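Local coordinates for protein nucleocapsid (Crimean-congo hemorrhagic fever virus, PDB 4AKL) that probably binds single- and double-stranded RNA to package the viral genome and probably cuts double-stranded DNA without sequence preference, at residues Phe332-Lys336 and His337-Thr341. Sequence-based numbering, arbitrary orientation. Where two conformers were deposited one is given.
Sequences FELGK and HPRGT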
# COMPACT_ATOMS: atom_id res chain seq x y z
N PHE A 332 -16.37 13.96 4.71
CA PHE A 332 -17.72 13.51 4.52
C PHE A 332 -18.43 14.38 3.51
O PHE A 332 -19.06 13.87 2.62
CB PHE A 332 -18.51 13.51 5.84
CG PHE A 332 -19.99 13.23 5.69
CD1 PHE A 332 -20.45 11.94 5.50
CD2 PHE A 332 -20.92 14.27 5.76
CE1 PHE A 332 -21.80 11.68 5.35
CE2 PHE A 332 -22.31 14.04 5.64
CZ PHE A 332 -22.76 12.74 5.44
N GLU A 333 -18.31 15.69 3.66
CA GLU A 333 -18.93 16.68 2.71
C GLU A 333 -18.43 16.45 1.33
O GLU A 333 -19.16 16.57 0.40
CB GLU A 333 -18.64 18.12 3.11
CG GLU A 333 -19.13 18.49 4.49
CD GLU A 333 -20.60 18.42 4.59
OE1 GLU A 333 -21.25 18.83 3.61
OE2 GLU A 333 -21.14 17.97 5.64
N LEU A 334 -17.15 16.08 1.21
CA LEU A 334 -16.49 15.93 -0.06
C LEU A 334 -17.02 14.72 -0.89
O LEU A 334 -17.15 14.78 -2.12
CB LEU A 334 -15.00 15.75 0.24
CG LEU A 334 -13.91 16.40 -0.58
CD1 LEU A 334 -14.03 17.91 -0.63
CD2 LEU A 334 -12.51 15.99 -0.01
N GLY A 335 -17.28 13.61 -0.22
CA GLY A 335 -17.83 12.45 -0.85
C GLY A 335 -19.34 12.49 -0.97
O GLY A 335 -19.90 11.65 -1.64
N LYS A 336 -20.01 13.45 -0.31
CA LYS A 336 -21.47 13.57 -0.36
C LYS A 336 -21.81 14.29 -1.64
O LYS A 336 -22.65 13.80 -2.42
CB LYS A 336 -21.97 14.34 0.89
CG LYS A 336 -23.44 14.50 1.04
CD LYS A 336 -23.86 15.17 2.42
CE LYS A 336 -23.33 16.63 2.54
NZ LYS A 336 -23.88 17.36 3.71
N HIS A 337 -21.13 15.45 -1.86
CA HIS A 337 -21.29 16.30 -3.05
C HIS A 337 -19.93 16.43 -3.74
O HIS A 337 -19.11 17.28 -3.31
CB HIS A 337 -21.73 17.77 -2.73
CG HIS A 337 -23.05 17.90 -2.04
ND1 HIS A 337 -23.22 18.67 -0.91
CD2 HIS A 337 -24.27 17.36 -2.31
CE1 HIS A 337 -24.48 18.60 -0.51
NE2 HIS A 337 -25.14 17.81 -1.34
N PRO A 338 -19.68 15.64 -4.81
CA PRO A 338 -18.39 15.75 -5.41
C PRO A 338 -18.17 17.12 -6.00
O PRO A 338 -19.09 17.70 -6.56
CB PRO A 338 -18.47 14.75 -6.54
CG PRO A 338 -19.84 14.77 -6.95
CD PRO A 338 -20.62 14.97 -5.70
N ARG A 339 -16.98 17.64 -5.84
CA ARG A 339 -16.61 18.89 -6.46
C ARG A 339 -15.21 18.75 -6.95
O ARG A 339 -14.57 17.73 -6.70
CB ARG A 339 -16.75 20.09 -5.50
CG ARG A 339 -15.67 20.28 -4.43
CD ARG A 339 -15.69 19.25 -3.34
NE ARG A 339 -16.96 19.13 -2.60
CZ ARG A 339 -17.34 19.87 -1.55
NH1 ARG A 339 -16.57 20.84 -1.05
NH2 ARG A 339 -18.54 19.63 -0.99
N GLY A 340 -14.77 19.78 -7.67
CA GLY A 340 -13.44 19.81 -8.22
C GLY A 340 -12.32 19.78 -7.19
O GLY A 340 -12.49 20.21 -6.03
N THR A 341 -11.17 19.25 -7.65
CA THR A 341 -9.96 19.21 -6.93
C THR A 341 -9.52 20.59 -6.56
O THR A 341 -9.00 20.81 -5.47
CB THR A 341 -8.87 18.61 -7.78
OG1 THR A 341 -9.20 17.25 -8.04
CG2 THR A 341 -7.49 18.69 -7.10
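H337 N points back to E333 O, four residues earlier, in a nearly straight hydrogen bond of 3.2 Å (175° at the hydrogen); H337 already has non-helical backbone angles, and from P338, which has no N-H to give, the chain runs extended. The side chain of R339 folds back towards the helix. It sets out with CG wedged between backbone N and carbonyl carbon (chi1 77°) and bends again at chi2 and chi3, which brings the edge of the guanidinium, NE foremost, head-on to the carbonyl oxygen of H337. There R339 NE reaches H337 O at 2.9 Å, with the oxygen almost in the guanidinium plane, which probably limits how the group can turn; R339 NH2 adds a weak bond to the same oxygen. L334 crosses this arm at about a right angle: its CD1 touches R339 CD at 3.4 Å and lies over one face of the guanidinium.

K336 and H337 run side by side, and in one of the two conformers modelled for H337 CG of K336 lies over a face of the imidazole. A bend at chi3 (64°) turns the lysine back along the helix, where NZ forms a salt bridge to E333 OE1 at 3.0 Å, on the syn side of the carboxylate. Q329 gives E333 OE2 a weak further bond.

This is the C-terminal part of helix 324-336, with an i to i+4 backbone bond at its exit and an i to i+3 Glu-Lys salt bridge along its side, in a surface helix-loop-helix connection whose short linker ends at G340, the N-cap of helix 341-350.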